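Uncharacterized HTH-type transcriptional regulator yydK (Bacillus subtilis subsp. subtilis, PDB 3BWG) probably binds DNA as a transcriptional regulator of the GntR family, with a winged helix-turn-helix domain joined to a UTRA domain. Local coordinates at residues Ile18-Leu32 against Ile59-Lys73. Residues are numbered along the deposited sequence; the frame is centred on the assembly and turned at random.
Sequences IEEHQLQQGDKLPVL and IFQVRGSGIFVRKHK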
loop_
_atom_site.group_PDB
_atom_site.type_symbol
_atom_site.label_atom_id
_atom_site.label_comp_id
_atom_site.label_asym_id
_atom_site.label_seq_id
_atom_site.Cartn_x
_atom_site.Cartn_y
_atom_site.Cartn_z
ATOM N N ILE B 18 0.385 21.696 -10.028
ATOM C CA ILE B 18 1.459 20.810 -9.545
ATOM C C ILE B 18 2.202 20.137 -10.725
ATOM O O ILE B 18 3.447 20.199 -10.816
ATOM C CB ILE B 18 0.887 19.758 -8.522
ATOM C CG1 ILE B 18 0.708 20.374 -7.127
ATOM C CG2 ILE B 18 1.772 18.519 -8.430
ATOM C CD1 ILE B 18 -0.129 19.502 -6.135
ATOM N N GLU B 19 1.418 19.508 -11.611
ATOM C CA GLU B 19 1.885 18.922 -12.879
ATOM C C GLU B 19 2.663 19.930 -13.719
ATOM O O GLU B 19 3.808 19.679 -14.107
ATOM C CB GLU B 19 0.693 18.423 -13.710
ATOM C CG GLU B 19 0.316 16.954 -13.554
ATOM C CD GLU B 19 0.511 16.383 -12.147
ATOM O OE1 GLU B 19 1.187 15.330 -12.067
ATOM O OE2 GLU B 19 -0.005 16.953 -11.130
ATOM N N GLU B 20 2.044 21.080 -13.968
ATOM C CA GLU B 20 2.602 22.046 -14.917
ATOM C C GLU B 20 3.897 22.636 -14.422
ATOM O O GLU B 20 4.830 22.819 -15.195
ATOM C CB GLU B 20 1.620 23.169 -15.210
ATOM C CG GLU B 20 0.468 22.734 -16.062
ATOM C CD GLU B 20 -0.436 23.893 -16.399
ATOM O OE1 GLU B 20 -0.755 24.029 -17.602
ATOM O OE2 GLU B 20 -0.810 24.668 -15.473
ATOM N N HIS B 21 3.957 22.930 -13.129
ATOM C CA HIS B 21 5.193 23.434 -12.558
ATOM C C HIS B 21 6.167 22.312 -12.234
ATOM O O HIS B 21 7.249 22.576 -11.703
ATOM C CB HIS B 21 4.910 24.353 -11.377
ATOM C CG HIS B 21 4.285 25.650 -11.790
ATOM N ND1 HIS B 21 2.956 25.753 -12.146
ATOM C CD2 HIS B 21 4.815 26.886 -11.943
ATOM C CE1 HIS B 21 2.691 27.005 -12.480
ATOM N NE2 HIS B 21 3.803 27.712 -12.367
ATOM N N GLN B 22 5.790 21.079 -12.602
ATOM C CA GLN B 22 6.578 19.865 -12.346
ATOM C C GLN B 22 7.057 19.770 -10.893
ATOM O O GLN B 22 8.207 19.424 -10.648
ATOM C CB GLN B 22 7.796 19.781 -13.276
ATOM C CG GLN B 22 7.500 19.592 -14.751
ATOM C CD GLN B 22 8.778 19.528 -15.571
ATOM O OE1 GLN B 22 9.469 18.490 -15.588
ATOM N NE2 GLN B 22 9.112 20.623 -16.243
ATOM N N LEU B 23 6.195 20.116 -9.947
ATOM C CA LEU B 23 6.560 20.063 -8.528
ATOM C C LEU B 23 6.777 18.622 -8.037
ATOM O O LEU B 23 6.033 17.713 -8.399
ATOM C CB LEU B 23 5.517 20.780 -7.657
ATOM C CG LEU B 23 5.276 22.276 -7.916
ATOM C CD1 LEU B 23 4.258 22.824 -6.927
ATOM C CD2 LEU B 23 6.591 23.080 -7.864
ATOM N N GLN B 24 7.815 18.413 -7.242
ATOM C CA GLN B 24 8.053 17.092 -6.661
ATOM C C GLN B 24 7.750 17.104 -5.181
ATOM O O GLN B 24 7.538 18.162 -4.595
ATOM C CB GLN B 24 9.465 16.573 -6.947
ATOM C CG GLN B 24 10.607 17.468 -6.511
ATOM C CD GLN B 24 12.000 16.837 -6.796
ATOM O OE1 GLN B 24 12.106 15.661 -7.187
ATOM N NE2 GLN B 24 13.069 17.629 -6.592
ATOM N N GLN B 25 7.732 15.914 -4.587
ATOM C CA GLN B 25 7.483 15.747 -3.161
ATOM C C GLN B 25 8.314 16.682 -2.285
ATOM O O GLN B 25 9.527 16.770 -2.468
ATOM C CB GLN B 25 7.766 14.299 -2.794
ATOM C CG GLN B 25 7.464 13.930 -1.372
ATOM C CD GLN B 25 7.784 12.496 -1.162
ATOM O OE1 GLN B 25 8.951 12.127 -0.972
ATOM N NE2 GLN B 25 6.783 11.658 -1.293
ATOM N N GLY B 26 7.661 17.351 -1.323
ATOM C CA GLY B 26 8.340 18.303 -0.451
ATOM C C GLY B 26 8.332 19.777 -0.895
ATOM O O GLY B 26 8.638 20.667 -0.100
ATOM N N ASP B 27 8.012 20.037 -2.161
ATOM C CA ASP B 27 7.856 21.391 -2.655
ATOM C C ASP B 27 6.653 22.093 -1.995
ATOM O O ASP B 27 5.606 21.489 -1.763
ATOM C CB ASP B 27 7.692 21.397 -4.166
ATOM C CG ASP B 27 9.002 21.085 -4.907
ATOM O OD1 ASP B 27 10.090 21.185 -4.312
ATOM O OD2 ASP B 27 8.946 20.721 -6.085
ATOM N N LYS B 28 6.839 23.369 -1.676
ATOM C CA LYS B 28 5.852 24.139 -0.962
ATOM C C LYS B 28 4.858 24.666 -1.987
ATOM O O LYS B 28 5.255 25.165 -3.049
ATOM C CB LYS B 28 6.550 25.309 -0.260
ATOM C CG LYS B 28 5.831 25.844 0.968
ATOM C CD LYS B 28 6.611 26.991 1.593
ATOM C CE LYS B 28 5.812 27.656 2.694
ATOM N NZ LYS B 28 4.365 27.598 2.393
ATOM N N LEU B 29 3.572 24.538 -1.689
ATOM C CA LEU B 29 2.537 25.178 -2.511
ATOM C C LEU B 29 2.268 26.633 -2.075
ATOM O O LEU B 29 2.698 27.059 -0.986
ATOM C CB LEU B 29 1.250 24.336 -2.491
ATOM C CG LEU B 29 1.525 23.045 -3.271
ATOM C CD1 LEU B 29 1.148 21.747 -2.509
ATOM C CD2 LEU B 29 0.875 23.101 -4.640
ATOM N N PRO B 30 1.587 27.419 -2.936
ATOM C CA PRO B 30 1.140 28.748 -2.515
ATOM C C PRO B 30 0.428 28.707 -1.158
ATOM O O PRO B 30 -0.281 27.741 -0.849
ATOM C CB PRO B 30 0.168 29.146 -3.621
ATOM C CG PRO B 30 0.734 28.498 -4.836
ATOM C CD PRO B 30 1.231 27.149 -4.342
ATOM N N VAL B 31 0.641 29.756 -0.366
ATOM C CA VAL B 31 0.039 29.899 0.954
ATOM C C VAL B 31 -1.482 30.168 0.853
ATOM O O VAL B 31 -1.954 30.617 -0.179
ATOM C CB VAL B 31 0.836 30.954 1.785
ATOM C CG1 VAL B 31 0.429 32.407 1.439
ATOM C CG2 VAL B 31 0.709 30.687 3.256
ATOM N N LEU B 32 -2.246 29.869 1.905
ATOM C CA LEU B 32 -3.711 30.020 1.875
ATOM C C LEU B 32 -4.207 31.290 1.146
ATOM O O LEU B 32 -5.032 31.208 0.232
ATOM C CB LEU B 32 -4.287 30.010 3.297
ATOM C CG LEU B 32 -5.465 29.070 3.624
ATOM C CD1 LEU B 32 -5.792 29.091 5.130
ATOM C CD2 LEU B 32 -6.719 29.341 2.829
ATOM N N ILE B 59 -1.177 16.178 -1.361
ATOM C CA ILE B 59 -0.456 17.153 -0.531
ATOM C C ILE B 59 -0.419 16.670 0.897
ATOM O O ILE B 59 -1.188 15.801 1.266
ATOM C CB ILE B 59 -1.151 18.579 -0.530
ATOM C CG1 ILE B 59 -2.504 18.511 0.175
ATOM C CG2 ILE B 59 -1.298 19.116 -1.950
ATOM C CD1 ILE B 59 -3.183 19.877 0.378
ATOM N N PHE B 60 0.485 17.252 1.683
ATOM C CA PHE B 60 0.438 17.172 3.122
ATOM C C PHE B 60 0.648 18.573 3.728
ATOM O O PHE B 60 1.199 19.467 3.089
ATOM C CB PHE B 60 1.443 16.132 3.686
ATOM C CG PHE B 60 2.892 16.536 3.560
ATOM C CD1 PHE B 60 3.593 16.302 2.376
ATOM C CD2 PHE B 60 3.565 17.099 4.638
ATOM C CE1 PHE B 60 4.934 16.643 2.246
ATOM C CE2 PHE B 60 4.916 17.452 4.524
ATOM C CZ PHE B 60 5.596 17.220 3.325
ATOM N N GLN B 61 0.194 18.756 4.959
ATOM C CA GLN B 61 0.290 20.045 5.613
ATOM C C GLN B 61 1.057 19.945 6.929
ATOM O O GLN B 61 0.849 19.015 7.692
ATOM C CB GLN B 61 -1.113 20.590 5.831
ATOM C CG GLN B 61 -1.936 20.533 4.540
ATOM C CD GLN B 61 -3.099 21.490 4.550
ATOM O OE1 GLN B 61 -4.254 21.067 4.459
ATOM N NE2 GLN B 61 -2.810 22.790 4.686
ATOM N N VAL B 62 1.981 20.874 7.159
ATOM C CA VAL B 62 2.707 20.907 8.422
ATOM C C VAL B 62 2.454 22.257 9.102
ATOM O O VAL B 62 2.946 23.313 8.651
ATOM C CB VAL B 62 4.226 20.550 8.281
ATOM C CG1 VAL B 62 4.404 19.274 7.483
ATOM C CG2 VAL B 62 5.016 21.662 7.654
ATOM N N ARG B 63 1.629 22.237 10.151
ATOM C CA ARG B 63 1.202 23.497 10.769
ATOM C C ARG B 63 2.411 24.233 11.338
ATOM O O ARG B 63 3.319 23.621 11.938
ATOM C CB ARG B 63 0.102 23.289 11.814
ATOM C CG ARG B 63 -1.331 23.239 11.242
ATOM C CD ARG B 63 -2.240 22.326 12.091
ATOM N NE ARG B 63 -2.047 22.487 13.546
ATOM C CZ ARG B 63 -1.436 21.601 14.348
ATOM N NH1 ARG B 63 -0.936 20.461 13.862
ATOM N NH2 ARG B 63 -1.321 21.858 15.649
ATOM N N GLY B 64 2.427 25.539 11.081
ATOM C CA GLY B 64 3.582 26.369 11.358
ATOM C C GLY B 64 4.331 26.792 10.105
ATOM O O GLY B 64 4.782 27.942 10.009
ATOM N N SER B 65 4.450 25.883 9.136
ATOM C CA SER B 65 5.306 26.144 7.985
ATOM C C SER B 65 4.714 25.957 6.570
ATOM O O SER B 65 5.225 26.565 5.628
ATOM C CB SER B 65 6.634 25.394 8.140
ATOM O OG SER B 65 6.439 24.017 7.966
ATOM N N GLY B 66 3.679 25.131 6.395
ATOM C CA GLY B 66 2.972 25.142 5.126
ATOM C C GLY B 66 2.269 23.939 4.531
ATOM O O GLY B 66 1.995 22.967 5.209
ATOM N N ILE B 67 1.943 24.074 3.239
ATOM C CA ILE B 67 1.294 23.055 2.418
ATOM C C ILE B 67 2.330 22.591 1.419
ATOM O O ILE B 67 2.908 23.426 0.736
ATOM C CB ILE B 67 0.154 23.637 1.553
ATOM C CG1 ILE B 67 -0.811 24.511 2.369
ATOM C CG2 ILE B 67 -0.566 22.522 0.802
ATOM C CD1 ILE B 67 -1.428 25.675 1.533
ATOM N N PHE B 68 2.540 21.268 1.339
ATOM C CA PHE B 68 3.602 20.656 0.524
ATOM C C PHE B 68 3.083 19.531 -0.381
ATOM O O PHE B 68 2.099 18.874 -0.062
ATOM C CB PHE B 68 4.704 20.103 1.464
ATOM C CG PHE B 68 5.330 21.154 2.341
ATOM C CD1 PHE B 68 6.442 21.866 1.903
ATOM C CD2 PHE B 68 4.797 21.444 3.599
ATOM C CE1 PHE B 68 7.012 22.850 2.693
ATOM C CE2 PHE B 68 5.359 22.426 4.393
ATOM C CZ PHE B 68 6.457 23.137 3.944
ATOM N N VAL B 69 3.784 19.279 -1.482
ATOM C CA VAL B 69 3.441 18.207 -2.409
ATOM C C VAL B 69 3.809 16.877 -1.713
ATOM O O VAL B 69 4.890 16.756 -1.141
ATOM C CB VAL B 69 4.171 18.391 -3.797
ATOM C CG1 VAL B 69 3.889 17.229 -4.760
ATOM C CG2 VAL B 69 3.740 19.716 -4.484
ATOM N N ARG B 70 2.898 15.912 -1.782
ATOM C CA ARG B 70 2.999 14.627 -1.133
ATOM C C ARG B 70 3.326 13.533 -2.150
ATOM O O ARG B 70 4.045 12.576 -1.827
ATOM C CB ARG B 70 1.659 14.315 -0.402
ATOM C CG ARG B 70 1.471 12.864 0.165
ATOM C CD ARG B 70 2.556 12.423 1.127
ATOM N NE ARG B 70 2.503 10.971 1.445
ATOM C CZ ARG B 70 3.227 10.006 0.849
ATOM N NH1 ARG B 70 4.065 10.290 -0.123
ATOM N NH2 ARG B 70 3.126 8.736 1.253
ATOM N N LYS B 71 2.801 13.689 -3.370
ATOM C CA LYS B 71 2.890 12.689 -4.408
ATOM C C LYS B 71 4.316 12.214 -4.503
ATOM O O LYS B 71 5.272 13.010 -4.564
ATOM C CB LYS B 71 2.406 13.236 -5.753
ATOM C CG LYS B 71 3.504 13.824 -6.637
ATOM C CD LYS B 71 3.045 14.952 -7.589
ATOM C CE LYS B 71 2.494 14.442 -8.913
ATOM N NZ LYS B 71 3.617 13.967 -9.740
ATOM N N HIS B 72 4.450 10.902 -4.501
ATOM C CA HIS B 72 5.740 10.235 -4.551
ATOM C C HIS B 72 6.621 10.726 -5.724
ATOM O O HIS B 72 6.113 11.191 -6.786
ATOM C CB HIS B 72 5.492 8.727 -4.634
ATOM C CG HIS B 72 4.838 8.295 -5.917
ATOM N ND1 HIS B 72 5.552 8.073 -7.077
ATOM C CD2 HIS B 72 3.539 8.026 -6.211
ATOM C CE1 HIS B 72 4.715 7.707 -8.038
ATOM N NE2 HIS B 72 3.493 7.656 -7.529
ATOM N N LYS B 73 7.940 10.662 -5.528
ATOM C CA LYS B 73 8.891 10.880 -6.630
ATOM C C LYS B 73 8.886 9.659 -7.560
ATOM O O LYS B 73 8.209 8.664 -7.258
ATOM C CB LYS B 73 10.269 11.123 -6.060
ATOM C CG LYS B 73 10.372 12.498 -5.394
ATOM C CD LYS B 73 11.404 12.537 -4.273
ATOM C CE LYS B 73 12.806 12.539 -4.827
ATOM N NZ LYS B 73 13.784 12.981 -3.794
HETATM O O HOH W 1 7.246 13.853 -6.524
HETATM O O HOH W 2 1.896 26.529 2.016
#
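I59 meets the loop after helix 6-20 through its CG2, which lies 3.6 Å from L29 CD1, while its side chain also touches L53 of helix 43-55. Early in strand 66-69, I67 and L29 pair by backbone: L29 N donates a hydrogen bond to I67 O (2.7 Å), and a water links I67 N to L29 O. I67 CG2 packs on L29 CD1. F68 comes next, its CD1 edge 3.2 Å from G26 O and its CE1 near K28 CG. This is the winged helix of GntR regulators, in which a two-stranded hairpin, 59-62 with 66-69, forms the wing; here residues 26-29 run alongside strand 66-69, with a single beta bridge between K28 and F68. V69 is gripped at both ends, its N hydrogen-bonded to D27 O and its O accepting from G26 N. With CG1 anti to the backbone N (chi1 177°), CG2 of V69 lies anti to the carbonyl carbon and rests on I18, L23 and L29. R70 O receives an almost straight bond (176°) from Q25 NE2 at 2.9 Å, in the plane of the amide. That amide also bonds D177 of the second subunit, which forms a salt bridge with R70. Were Q25 replaced by an alanine, R70 O would probably lose this donor and D177 of the second subunit one of its partners here, R70 remaining. Beyond, K71 lays CD against I18 CG2 and sends NZ to E19 OE1 in a long salt bridge (3.6 Å). The aliphatic chain of K73 crosses that of Q25 at about a right angle, and its NZ pairs with E113 of the second subunit.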